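Local coordinates for protein beta-N-acetylhexosaminidase (Streptomyces plicatus, PDB 1JAK) that hydrolyses terminal beta-linked N-acetylhexosamine units from glycans, as a family 20 glycoside hydrolase that works by substrate-assisted catalysis, at residues A[14-18]-A[130-134]; A[126-131]-A[143-147]; A[167-171]-A[448-454]; A[214-220]-A[276-280]. One frame throughout, in Å; residues are numbered along the deposited sequence.

Contact 1 comes first along the chain: it folds the N-terminal tail, 14-18, back onto the loop that follows helix 116-129, closing about 110 residues of the N-terminal alpha/beta domain. Contact 2 begins where contact 1 ends, shares L130 and P131 with it, and closes a short loop between that helix and strand 145-153; the two touch through W144. Both end before contact 3 opens, about 19 Å away from contact 2 at the nearest atoms. Contact 3 joins the loops after strands 159-165 and 440-447, the first and last of the catalytic barrel. Contact 4 is nested within it and links two further barrel loops, touching contact 3 through R168, F170, E219 and V220.

Contact 1. Residues A[14-18]-A[130-134]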
loop_
_atom_site.group_PDB
_atom_site.type_symbol
_atom_site.label_atom_id
_atom_site.label_comp_id
_atom_site.label_asym_id
_atom_site.label_seq_id
_atom_site.Cartn_x
_atom_site.Cartn_y
_atom_site.Cartn_z
ATOM N N ASP A 14 -26.466 19.545 3.749
ATOM C CA ASP A 14 -25.171 20.212 3.424
ATOM C C ASP A 14 -24.009 19.225 3.517
ATOM O O ASP A 14 -22.919 19.573 3.973
ATOM C CB ASP A 14 -24.940 21.392 4.377
ATOM C CG ASP A 14 -24.910 20.969 5.836
ATOM O OD1 ASP A 14 -25.800 20.196 6.249
ATOM O OD2 ASP A 14 -24.006 21.420 6.574
ATOM N N ARG A 15 -24.255 17.996 3.070
ATOM C CA ARG A 15 -23.251 16.934 3.093
ATOM C C ARG A 15 -21.998 17.292 2.299
ATOM O O ARG A 15 -20.877 17.057 2.753
ATOM C CB ARG A 15 -23.837 15.638 2.517
ATOM C CG ARG A 15 -25.056 15.111 3.247
ATOM C CD ARG A 15 -25.653 13.886 2.553
ATOM N NE ARG A 15 -24.725 12.757 2.486
ATOM C CZ ARG A 15 -23.983 12.449 1.425
ATOM N NH1 ARG A 15 -24.054 13.185 0.324
ATOM N NH2 ARG A 15 -23.170 11.398 1.463
ATOM N N LYS A 16 -22.200 17.856 1.112
ATOM C CA LYS A 16 -21.105 18.226 0.218
ATOM C C LYS A 16 -20.349 19.486 0.633
ATOM O O LYS A 16 -19.134 19.581 0.449
ATOM C CB LYS A 16 -21.636 18.401 -1.209
ATOM C CG LYS A 16 -22.298 17.159 -1.804
ATOM C CD LYS A 16 -23.620 16.827 -1.123
ATOM C CE LYS A 16 -24.283 15.615 -1.762
ATOM N NZ LYS A 16 -25.571 15.256 -1.100
ATOM N N ALA A 17 -21.069 20.455 1.184
ATOM C CA ALA A 17 -20.455 21.705 1.614
ATOM C C ALA A 17 -21.063 22.139 2.942
ATOM O O ALA A 17 -21.904 23.038 2.987
ATOM C CB ALA A 17 -20.668 22.783 0.558
ATOM N N PRO A 18 -20.639 21.498 4.043
ATOM C CA PRO A 18 -21.121 21.788 5.397
ATOM C C PRO A 18 -21.047 23.262 5.777
ATOM O O PRO A 18 -20.157 23.988 5.333
ATOM C CB PRO A 18 -20.215 20.930 6.274
ATOM C CG PRO A 18 -19.904 19.763 5.395
ATOM C CD PRO A 18 -19.628 20.424 4.071
ATOM N N LEU A 130 -10.704 19.779 5.202
ATOM C CA LEU A 130 -11.465 20.578 4.249
ATOM C C LEU A 130 -12.730 19.786 3.913
ATOM O O LEU A 130 -12.784 18.575 4.142
ATOM C CB LEU A 130 -10.631 20.825 2.987
ATOM C CG LEU A 130 -9.497 21.839 3.162
ATOM C CD1 LEU A 130 -8.548 21.780 1.974
ATOM C CD2 LEU A 130 -10.095 23.235 3.303
ATOM N N PRO A 131 -13.769 20.458 3.384
ATOM C CA PRO A 131 -15.042 19.820 3.022
ATOM C C PRO A 131 -14.974 18.909 1.797
ATOM O O PRO A 131 -14.067 19.026 0.976
ATOM C CB PRO A 131 -15.969 21.012 2.805
ATOM C CG PRO A 131 -15.035 22.030 2.217
ATOM C CD PRO A 131 -13.815 21.907 3.110
ATOM N N PRO A 132 -15.949 17.994 1.658
ATOM C CA PRO A 132 -16.025 17.045 0.540
ATOM C C PRO A 132 -15.918 17.706 -0.832
ATOM O O PRO A 132 -15.425 17.103 -1.783
ATOM C CB PRO A 132 -17.385 16.380 0.744
ATOM C CG PRO A 132 -17.563 16.420 2.226
ATOM C CD PRO A 132 -17.091 17.812 2.572
ATOM N N ALA A 133 -16.390 18.945 -0.928
ATOM C CA ALA A 133 -16.354 19.681 -2.187
ATOM C C ALA A 133 -14.936 19.800 -2.740
ATOM O O ALA A 133 -14.746 20.023 -3.935
ATOM C CB ALA A 133 -16.954 21.074 -1.990
ATOM N N VAL A 134 -13.943 19.642 -1.871
ATOM C CA VAL A 134 -12.547 19.746 -2.284
ATOM C C VAL A 134 -12.173 18.675 -3.316
ATOM O O VAL A 134 -11.180 18.812 -4.038
ATOM C CB VAL A 134 -11.603 19.646 -1.052
ATOM C CG1 VAL A 134 -11.536 18.210 -0.549
ATOM C CG2 VAL A 134 -10.214 20.168 -1.404
#
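P18 and K16 of the N-terminal tail rest on P131, P132 and A133, where the chain leaves helix 116-129 of the N-terminal alpha/beta domain and enters a short 3-10 turn. The apolar part is proline against proline. CD of P18 lies 3.9 Å from CB of P131 and equally far from CD of P132, with the rings of P18 and P131 inclined to one another. Rigid rings suit this place: the fixed phi of each limits the backbone, P18 and P131 being extended and P132 starting the 3-10 turn, and their CH2 surfaces need no polar partner. The polar part runs through the tail's carbonyls. K16 O accepts a weak, bent bond from A133 N, 3.1 Å long with an angle of 127° at the hydrogen, while the small A133 leaves room for that oxygen beside its CB. K16's own side chain leads away from the loop. R15 turns its guanidinium to the C terminus instead, where NE forms a salt bridge with the T512 carboxylate, so the start of the ordered chain lies near the C terminus and helix 493-499, whose P494 and Y495 touch P132. The ring of P132 also lies against the tail backbone, with its CG 3.4 Å from R15 O.

Contact 2. Residues A[126-131]-A[143-147]; sequences LRQLLP and PWLVA
L129 O, at the last helical residue of 116-129, takes a hydrogen bond from a water 2.7 Å away, and a weak one from T22 OG1. The same water accepts from A147 N at 2.8 Å, so it bridges the helix end to the strand. L129 O and L145 O, both acceptors, face each other without bonding.

Beside this polar seam V146 carries the packing. With CG1 anti to its backbone N (chi1 -179°), the branched valine spreads its two methyls over different leucines: CG1 lies 3.9 Å from L129 CD1, and CG2 lies 3.6 Å from L130 CD2. L126 CD1 reaches both methyls, its side chain crossing V146 at about a right angle. L130 CD2 also fits beside W144 CB and L145 O.

At the other end P131 CG comes 3.3 Å from P143 O and 3.8 Å from W144 CE3, the side chains of P131 and W144 crossing at about a right angle. The chain reaches W144 through a cis peptide before P143 and makes an inverse gamma turn there, consistent with the way the large indole comes to lie beside P131.

Backbone bonds from W144 to I43 and from V146 to Y41 dock this strand antiparallel to 41-42, while L68 and T72 of helix 55-72 touch L130 and W144, leaving helix 116-129 packed against the sheet.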
loop_
_atom_site.group_PDB
_atom_site.type_symbol
_atom_site.label_atom_id
_atom_site.label_comp_id
_atom_site.label_asym_id
_atom_site.label_seq_id
_atom_site.Cartn_x
_atom_site.Cartn_y
_atom_site.Cartn_z
ATOM N N LEU A 126 -4.820 17.591 6.081
ATOM C CA LEU A 126 -5.477 18.826 5.671
ATOM C C LEU A 126 -6.618 18.590 4.685
ATOM O O LEU A 126 -7.683 19.200 4.803
ATOM C CB LEU A 126 -4.454 19.787 5.054
ATOM C CG LEU A 126 -4.997 21.116 4.517
ATOM C CD1 LEU A 126 -5.681 21.898 5.642
ATOM C CD2 LEU A 126 -3.849 21.928 3.931
ATOM N N ARG A 127 -6.414 17.698 3.717
ATOM C CA ARG A 127 -7.458 17.447 2.732
ATOM C C ARG A 127 -8.699 16.799 3.343
ATOM O O ARG A 127 -9.771 16.818 2.742
ATOM C CB ARG A 127 -6.916 16.605 1.566
ATOM C CG ARG A 127 -6.432 15.224 1.933
ATOM C CD ARG A 127 -5.584 14.614 0.813
ATOM N NE ARG A 127 -6.316 14.438 -0.443
ATOM C CZ ARG A 127 -5.898 13.669 -1.445
ATOM N NH1 ARG A 127 -4.753 13.005 -1.339
ATOM N NH2 ARG A 127 -6.628 13.549 -2.549
ATOM N N GLN A 128 -8.558 16.232 4.540
ATOM C CA GLN A 128 -9.700 15.625 5.214
ATOM C C GLN A 128 -10.397 16.647 6.117
ATOM O O GLN A 128 -11.575 16.497 6.441
ATOM C CB GLN A 128 -9.264 14.396 6.021
ATOM C CG GLN A 128 -9.042 13.165 5.144
ATOM C CD GLN A 128 -8.778 11.905 5.953
ATOM O OE1 GLN A 128 -9.430 11.659 6.966
ATOM N NE2 GLN A 128 -7.832 11.090 5.493
ATOM N N LEU A 129 -9.669 17.688 6.513
ATOM C CA LEU A 129 -10.245 18.739 7.349
ATOM C C LEU A 129 -11.102 19.644 6.464
ATOM O O LEU A 129 -12.102 20.205 6.909
ATOM C CB LEU A 129 -9.139 19.545 8.037
ATOM C CG LEU A 129 -8.312 18.746 9.053
ATOM C CD1 LEU A 129 -7.174 19.596 9.586
ATOM C CD2 LEU A 129 -9.217 18.278 10.191
ATOM N N LEU A 130 -10.704 19.779 5.202
ATOM C CA LEU A 130 -11.465 20.578 4.249
ATOM C C LEU A 130 -12.730 19.786 3.913
ATOM O O LEU A 130 -12.784 18.575 4.142
ATOM C CB LEU A 130 -10.631 20.825 2.987
ATOM C CG LEU A 130 -9.497 21.839 3.162
ATOM C CD1 LEU A 130 -8.548 21.780 1.974
ATOM C CD2 LEU A 130 -10.095 23.235 3.303
ATOM N N PRO A 131 -13.769 20.458 3.384
ATOM C CA PRO A 131 -15.042 19.820 3.022
ATOM C C PRO A 131 -14.974 18.909 1.797
ATOM O O PRO A 131 -14.067 19.026 0.976
ATOM C CB PRO A 131 -15.969 21.012 2.805
ATOM C CG PRO A 131 -15.035 22.030 2.217
ATOM C CD PRO A 131 -13.815 21.907 3.110
ATOM N N PRO A 143 -17.724 26.623 1.745
ATOM C CA PRO A 143 -16.558 27.348 2.268
ATOM C C PRO A 143 -15.372 26.414 2.493
ATOM O O PRO A 143 -15.556 25.253 2.857
ATOM C CB PRO A 143 -17.065 27.923 3.592
ATOM C CG PRO A 143 -18.558 27.910 3.455
ATOM C CD PRO A 143 -18.813 26.627 2.735
ATOM N N TRP A 144 -14.163 26.928 2.296
ATOM C CA TRP A 144 -12.953 26.130 2.481
ATOM C C TRP A 144 -12.446 26.298 3.906
ATOM O O TRP A 144 -11.396 26.891 4.148
ATOM C CB TRP A 144 -11.897 26.562 1.461
ATOM C CG TRP A 144 -12.432 26.507 0.064
ATOM C CD1 TRP A 144 -12.619 27.559 -0.790
ATOM C CD2 TRP A 144 -12.917 25.345 -0.618
ATOM N NE1 TRP A 144 -13.196 27.121 -1.961
ATOM C CE2 TRP A 144 -13.389 25.767 -1.881
ATOM C CE3 TRP A 144 -13.001 23.985 -0.282
ATOM C CZ2 TRP A 144 -13.937 24.878 -2.811
ATOM C CZ3 TRP A 144 -13.548 23.101 -1.207
ATOM C CH2 TRP A 144 -14.008 23.552 -2.458
ATOM N N LEU A 145 -13.209 25.749 4.846
ATOM C CA LEU A 145 -12.902 25.838 6.265
ATOM C C LEU A 145 -12.029 24.709 6.801
ATOM O O LEU A 145 -12.152 23.557 6.385
ATOM C CB LEU A 145 -14.207 25.870 7.063
ATOM C CG LEU A 145 -15.142 27.046 6.783
ATOM C CD1 LEU A 145 -16.508 26.785 7.407
ATOM C CD2 LEU A 145 -14.525 28.318 7.335
ATOM N N VAL A 146 -11.152 25.064 7.733
ATOM C CA VAL A 146 -10.257 24.114 8.382
ATOM C C VAL A 146 -10.370 24.352 9.885
ATOM O O VAL A 146 -9.953 25.397 10.386
ATOM C CB VAL A 146 -8.791 24.327 7.955
ATOM C CG1 VAL A 146 -7.896 23.291 8.631
ATOM C CG2 VAL A 146 -8.672 24.233 6.441
ATOM N N ALA A 147 -10.942 23.385 10.595
ATOM C CA ALA A 147 -11.125 23.491 12.039
ATOM C C ALA A 147 -9.896 24.068 12.742
ATOM O O ALA A 147 -8.758 23.755 12.391
ATOM C CB ALA A 147 -11.466 22.123 12.621
HETATM O O HOH W 1 -12.015 21.027 9.505
#

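Contact 3. Residues A[167-171]-A[448-454]; sequences SRHFF and WTETLSD. With IFG ((2R,3R,4S,5R)-2-acetamido-3,4-dihydroxy-5-hydroxymethyl-piperidine), chain F.
The carboxylate of E450 sits over the face of the R168 guanidinium: OE2 lies 3.4 Å from R168 NH1, well out of the guanidinium plane, so the salt bridge rests on charge alone. The arginine's N-H groups are spent on other partners. NH1 and NH2 both grip inhibitor O3 at 2.9 Å, the oxygen lying at the guanidinium edge, while D165 and D197 form further salt bridges with the same two nitrogens. E450 OE2 in turn accepts from inhibitor O4 at a very short 2.5 Å. A bend at chi2 (43°) brings the R168 chain alongside E450.

W448 offers a flat wall: inhibitor C3 stands 3.4 Å above the centre of its indole. With an alanine here, the piperidine would probably lose that wall and be freer to tilt.

Behind the pocket, H169 ND1 donates to T449 O at 2.6 Å, almost straight (166°) and in the imidazole plane, and S453 CB makes a CH-pi contact over the ring. F171 packs its CE1 on T449 CG2.

This joins the loops after the first and last strands of the (beta/alpha)8 barrel, at the strands' C-terminal ends, where the family 20 amino-sugar pocket lies.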
loop_
_atom_site.group_PDB
_atom_site.type_symbol
_atom_site.label_atom_id
_atom_site.label_comp_id
_atom_site.label_asym_id
_atom_site.label_seq_id
_atom_site.Cartn_x
_atom_site.Cartn_y
_atom_site.Cartn_z
ATOM N N SER A 167 -0.566 -9.143 -11.736
ATOM C CA SER A 167 -0.313 -10.397 -12.444
ATOM C C SER A 167 -1.597 -11.101 -12.886
ATOM O O SER A 167 -1.700 -11.547 -14.033
ATOM C CB SER A 167 0.507 -11.348 -11.563
ATOM O OG SER A 167 1.805 -10.830 -11.301
ATOM N N ARG A 168 -2.569 -11.214 -11.984
ATOM C CA ARG A 168 -3.833 -11.877 -12.321
ATOM C C ARG A 168 -4.556 -11.083 -13.406
ATOM O O ARG A 168 -5.052 -11.653 -14.377
ATOM C CB ARG A 168 -4.676 -12.060 -11.058
ATOM C CG ARG A 168 -4.294 -13.328 -10.276
ATOM C CD ARG A 168 -2.771 -13.538 -10.181
ATOM N NE ARG A 168 -2.451 -14.778 -9.470
ATOM C CZ ARG A 168 -2.377 -14.892 -8.147
ATOM N NH1 ARG A 168 -2.581 -13.833 -7.370
ATOM N NH2 ARG A 168 -2.149 -16.081 -7.594
ATOM N N HIS A 169 -4.632 -9.768 -13.229
ATOM C CA HIS A 169 -5.167 -8.891 -14.264
ATOM C C HIS A 169 -4.155 -7.756 -14.303
ATOM O O HIS A 169 -3.764 -7.226 -13.264
ATOM C CB HIS A 169 -6.562 -8.347 -13.946
ATOM C CG HIS A 169 -7.669 -9.312 -14.246
ATOM N ND1 HIS A 169 -8.229 -10.118 -13.282
ATOM C CD2 HIS A 169 -8.308 -9.607 -15.403
ATOM C CE1 HIS A 169 -9.169 -10.869 -13.829
ATOM N NE2 HIS A 169 -9.237 -10.578 -15.115
ATOM N N PHE A 170 -3.704 -7.406 -15.499
ATOM C CA PHE A 170 -2.722 -6.346 -15.639
ATOM C C PHE A 170 -3.357 -4.965 -15.560
ATOM O O PHE A 170 -4.463 -4.745 -16.052
ATOM C CB PHE A 170 -1.990 -6.485 -16.979
ATOM C CG PHE A 170 -0.935 -5.439 -17.208
ATOM C CD1 PHE A 170 0.216 -5.408 -16.424
ATOM C CD2 PHE A 170 -1.095 -4.479 -18.206
ATOM C CE1 PHE A 170 1.195 -4.435 -16.627
ATOM C CE2 PHE A 170 -0.123 -3.500 -18.420
ATOM C CZ PHE A 170 1.023 -3.477 -17.631
ATOM N N PHE A 171 -2.651 -4.046 -14.913
ATOM C CA PHE A 171 -3.091 -2.665 -14.802
ATOM C C PHE A 171 -1.907 -1.830 -15.260
ATOM O O PHE A 171 -0.793 -2.003 -14.769
ATOM C CB PHE A 171 -3.489 -2.332 -13.360
ATOM C CG PHE A 171 -4.748 -3.019 -12.920
ATOM C CD1 PHE A 171 -4.707 -4.301 -12.377
ATOM C CD2 PHE A 171 -5.987 -2.414 -13.119
ATOM C CE1 PHE A 171 -5.887 -4.972 -12.042
ATOM C CE2 PHE A 171 -7.171 -3.078 -12.789
ATOM C CZ PHE A 171 -7.120 -4.360 -12.250
ATOM N N TRP A 448 -5.588 -8.624 -4.214
ATOM C CA TRP A 448 -5.372 -9.633 -5.244
ATOM C C TRP A 448 -6.387 -9.415 -6.359
ATOM O O TRP A 448 -7.507 -8.971 -6.106
ATOM C CB TRP A 448 -5.505 -11.025 -4.627
ATOM C CG TRP A 448 -4.485 -11.243 -3.551
ATOM C CD1 TRP A 448 -4.684 -11.194 -2.199
ATOM C CD2 TRP A 448 -3.087 -11.490 -3.743
ATOM N NE1 TRP A 448 -3.492 -11.395 -1.537
ATOM C CE2 TRP A 448 -2.498 -11.580 -2.461
ATOM C CE3 TRP A 448 -2.276 -11.645 -4.874
ATOM C CZ2 TRP A 448 -1.131 -11.820 -2.280
ATOM C CZ3 TRP A 448 -0.916 -11.886 -4.695
ATOM C CH2 TRP A 448 -0.359 -11.971 -3.405
ATOM N N THR A 449 -6.016 -9.739 -7.594
ATOM C CA THR A 449 -6.928 -9.459 -8.694
ATOM C C THR A 449 -7.509 -10.587 -9.543
ATOM O O THR A 449 -7.856 -10.367 -10.702
ATOM C CB THR A 449 -6.302 -8.398 -9.631
ATOM O OG1 THR A 449 -5.018 -8.842 -10.086
ATOM C CG2 THR A 449 -6.129 -7.081 -8.883
ATOM N N GLU A 450 -7.641 -11.784 -8.980
ATOM C CA GLU A 450 -8.237 -12.874 -9.744
ATOM C C GLU A 450 -9.607 -12.465 -10.287
ATOM O O GLU A 450 -9.986 -12.861 -11.389
ATOM C CB GLU A 450 -8.435 -14.123 -8.875
ATOM C CG GLU A 450 -7.215 -15.009 -8.733
ATOM C CD GLU A 450 -6.356 -14.665 -7.534
ATOM O OE1 GLU A 450 -6.490 -13.550 -6.986
ATOM O OE2 GLU A 450 -5.536 -15.520 -7.146
ATOM N N THR A 451 -10.340 -11.671 -9.507
ATOM C CA THR A 451 -11.697 -11.257 -9.877
ATOM C C THR A 451 -11.889 -9.796 -10.281
ATOM O O THR A 451 -13.011 -9.386 -10.584
ATOM C CB THR A 451 -12.683 -11.519 -8.712
ATOM O OG1 THR A 451 -12.469 -10.549 -7.674
ATOM C CG2 THR A 451 -12.473 -12.912 -8.136
ATOM N N LEU A 452 -10.810 -9.021 -10.294
ATOM C CA LEU A 452 -10.895 -7.595 -10.603
ATOM C C LEU A 452 -10.141 -7.235 -11.878
ATOM O O LEU A 452 -8.940 -7.466 -11.979
ATOM C CB LEU A 452 -10.339 -6.804 -9.415
ATOM C CG LEU A 452 -10.875 -7.317 -8.069
ATOM C CD1 LEU A 452 -10.129 -6.658 -6.921
ATOM C CD2 LEU A 452 -12.368 -7.047 -7.968
ATOM N N SER A 453 -10.850 -6.648 -12.838
ATOM C CA SER A 453 -10.241 -6.294 -14.112
ATOM C C SER A 453 -10.241 -4.810 -14.477
ATOM O O SER A 453 -9.698 -4.431 -15.515
ATOM C CB SER A 453 -10.901 -7.099 -15.234
ATOM O OG SER A 453 -12.299 -6.885 -15.258
ATOM N N ASP A 454 -10.854 -3.965 -13.656
ATOM C CA ASP A 454 -10.834 -2.537 -13.957
ATOM C C ASP A 454 -10.690 -1.701 -12.691
ATOM O O ASP A 454 -10.991 -2.167 -11.589
ATOM C CB ASP A 454 -12.074 -2.119 -14.760
ATOM C CG ASP A 454 -13.346 -2.173 -13.957
ATOM O OD1 ASP A 454 -13.424 -1.481 -12.919
ATOM O OD2 ASP A 454 -14.273 -2.901 -14.374
HETATM N N1 IFG F . -3.308 -16.618 -1.810
HETATM C C2 IFG F . -2.253 -16.303 -2.808
HETATM C C3 IFG F . -2.544 -15.056 -3.738
HETATM C C4 IFG F . -4.020 -14.932 -4.171
HETATM C C5 IFG F . -4.900 -14.995 -2.920
HETATM C C6 IFG F . -6.397 -14.837 -3.163
HETATM C C7 IFG F . -0.884 -15.240 -1.061
HETATM C C8 IFG F . 0.388 -14.938 -0.310
HETATM C C9 IFG F . -4.707 -16.293 -2.124
HETATM N N2 IFG F . -0.960 -16.106 -2.116
HETATM O O7 IFG F . -1.894 -14.672 -0.670
HETATM O O3 IFG F . -1.715 -15.126 -4.890
HETATM O O4 IFG F . -4.340 -16.032 -5.022
HETATM O O6 IFG F . -7.069 -14.403 -1.986
HETATM O O HOH W 2 -6.960 -5.720 -16.214
#

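Contact 4. Residues A[214-220]-A[276-280]; sequences YGGSTEV and LYTGT
L276 packs tightly against Y214 and S217. Its CD1 stands over the phenol face in a CH-pi contact, 4.2 Å from the ring centroid, and its CD2 lies 3.7 Å from Y214 CE2. The leucine forks so that CD1 also comes within 3.3 Å of S217 OG. The phenol comes to meet it because CG of Y214 is anti to the backbone N (chi1 -171°), and R210 makes a cation-pi contact with the same ring. With a serine in place of Y214, L276 would probably be left without its aromatic wall and R210 without its cation-pi mate.

Y214 also opens a type I turn that S217 closes. Y214 O accepts both S217 N and S217 OG, the hydroxyl 2.6 Å away and on a lone pair in the carbonyl plane, which holds the serine side chain still.

The backbones come nearest where buried V220 meets T278: V220 CA points a C-H at T278 O over 3.6 Å, and T278 CG2 lies on E219 O. The solvent side belongs to partly exposed T278 and exposed T280, whose CG2 meets V220 CG1 at 3.7 Å. T218, between the two ends, gives its hydroxyl to G223 O and packs CG2 on L276 CB.

These are loops of the family 20 catalytic (beta/alpha)8 barrel, with the T280 side chain about 8 Å from the bound inhibitor. Thus the loop between helices 210-213 and 230-242 is joined to the one between helices 258-263 and 292-307, with A262 and S263 of helix 258-263 touching L276 and Y214.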
loop_
_atom_site.group_PDB
_atom_site.type_symbol
_atom_site.label_atom_id
_atom_site.label_comp_id
_atom_site.label_asym_id
_atom_site.label_seq_id
_atom_site.Cartn_x
_atom_site.Cartn_y
_atom_site.Cartn_z
ATOM N N TYR A 214 6.082 -13.186 -24.000
ATOM C CA TYR A 214 5.228 -14.367 -24.010
ATOM C C TYR A 214 4.530 -14.517 -22.660
ATOM O O TYR A 214 3.302 -14.607 -22.592
ATOM C CB TYR A 214 6.047 -15.628 -24.295
ATOM C CG TYR A 214 5.186 -16.852 -24.524
ATOM C CD1 TYR A 214 4.475 -17.014 -25.711
ATOM C CD2 TYR A 214 5.063 -17.838 -23.540
ATOM C CE1 TYR A 214 3.657 -18.130 -25.918
ATOM C CE2 TYR A 214 4.250 -18.954 -23.736
ATOM C CZ TYR A 214 3.552 -19.094 -24.924
ATOM O OH TYR A 214 2.757 -20.201 -25.125
ATOM N N GLY A 215 5.318 -14.532 -21.589
ATOM C CA GLY A 215 4.760 -14.681 -20.255
ATOM C C GLY A 215 3.783 -13.589 -19.854
ATOM O O GLY A 215 2.930 -13.796 -18.992
ATOM N N GLY A 216 3.903 -12.419 -20.467
ATOM C CA GLY A 216 2.989 -11.344 -20.128
ATOM C C GLY A 216 1.899 -11.164 -21.168
ATOM O O GLY A 216 1.118 -10.217 -21.085
ATOM N N SER A 217 1.819 -12.086 -22.125
ATOM C CA SER A 217 0.844 -11.975 -23.210
ATOM C C SER A 217 -0.631 -12.183 -22.877
ATOM O O SER A 217 -1.490 -11.923 -23.715
ATOM C CB SER A 217 1.238 -12.895 -24.373
ATOM O OG SER A 217 1.123 -14.262 -24.030
ATOM N N THR A 218 -0.942 -12.658 -21.677
ATOM C CA THR A 218 -2.343 -12.831 -21.319
ATOM C C THR A 218 -2.546 -12.610 -19.822
ATOM O O THR A 218 -1.660 -12.094 -19.142
ATOM C CB THR A 218 -2.878 -14.230 -21.760
ATOM O OG1 THR A 218 -4.311 -14.241 -21.676
ATOM C CG2 THR A 218 -2.304 -15.338 -20.896
ATOM N N GLU A 219 -3.720 -12.973 -19.322
ATOM C CA GLU A 219 -4.045 -12.797 -17.909
ATOM C C GLU A 219 -5.234 -13.685 -17.583
ATOM O O GLU A 219 -5.690 -14.462 -18.425
ATOM C CB GLU A 219 -4.420 -11.334 -17.628
ATOM C CG GLU A 219 -5.609 -10.834 -18.468
ATOM C CD GLU A 219 -5.924 -9.362 -18.262
ATOM O OE1 GLU A 219 -5.020 -8.607 -17.842
ATOM O OE2 GLU A 219 -7.077 -8.953 -18.540
ATOM N N VAL A 220 -5.736 -13.570 -16.359
ATOM C CA VAL A 220 -6.902 -14.347 -15.964
ATOM C C VAL A 220 -8.024 -14.058 -16.959
ATOM O O VAL A 220 -8.291 -12.898 -17.295
ATOM C CB VAL A 220 -7.381 -13.958 -14.547
ATOM C CG1 VAL A 220 -8.776 -14.540 -14.275
ATOM C CG2 VAL A 220 -6.397 -14.478 -13.515
ATOM N N LEU A 276 0.173 -21.199 -21.218
ATOM C CA LEU A 276 -0.024 -19.963 -20.473
ATOM C C LEU A 276 -1.260 -20.270 -19.632
ATOM O O LEU A 276 -2.162 -20.969 -20.098
ATOM C CB LEU A 276 -0.304 -18.804 -21.433
ATOM C CG LEU A 276 0.915 -18.329 -22.227
ATOM C CD1 LEU A 276 0.476 -17.430 -23.374
ATOM C CD2 LEU A 276 1.865 -17.593 -21.298
ATOM N N TYR A 277 -1.302 -19.767 -18.403
ATOM C CA TYR A 277 -2.428 -20.041 -17.511
ATOM C C TYR A 277 -3.411 -18.880 -17.389
ATOM O O TYR A 277 -3.013 -17.742 -17.134
ATOM C CB TYR A 277 -1.900 -20.415 -16.122
ATOM C CG TYR A 277 -2.972 -20.874 -15.163
ATOM C CD1 TYR A 277 -3.701 -22.039 -15.407
ATOM C CD2 TYR A 277 -3.260 -20.145 -14.012
ATOM C CE1 TYR A 277 -4.691 -22.465 -14.529
ATOM C CE2 TYR A 277 -4.249 -20.562 -13.123
ATOM C CZ TYR A 277 -4.960 -21.724 -13.390
ATOM O OH TYR A 277 -5.948 -22.136 -12.525
ATOM N N THR A 278 -4.699 -19.174 -17.559
ATOM C CA THR A 278 -5.728 -18.145 -17.474
ATOM C C THR A 278 -6.801 -18.460 -16.428
ATOM O O THR A 278 -7.819 -17.772 -16.349
ATOM C CB THR A 278 -6.410 -17.936 -18.843
ATOM O OG1 THR A 278 -6.998 -19.169 -19.278
ATOM C CG2 THR A 278 -5.388 -17.466 -19.877
ATOM N N GLY A 279 -6.562 -19.497 -15.627
ATOM C CA GLY A 279 -7.511 -19.871 -14.590
ATOM C C GLY A 279 -7.320 -19.058 -13.324
ATOM O O GLY A 279 -6.594 -18.060 -13.325
ATOM N N THR A 280 -7.952 -19.493 -12.235
ATOM C CA THR A 280 -7.859 -18.776 -10.965
ATOM C C THR A 280 -7.438 -19.636 -9.773
ATOM O O THR A 280 -7.692 -19.280 -8.619
ATOM C CB THR A 280 -9.199 -18.085 -10.632
ATOM O OG1 THR A 280 -10.265 -19.043 -10.707
ATOM C CG2 THR A 280 -9.470 -16.948 -11.615
#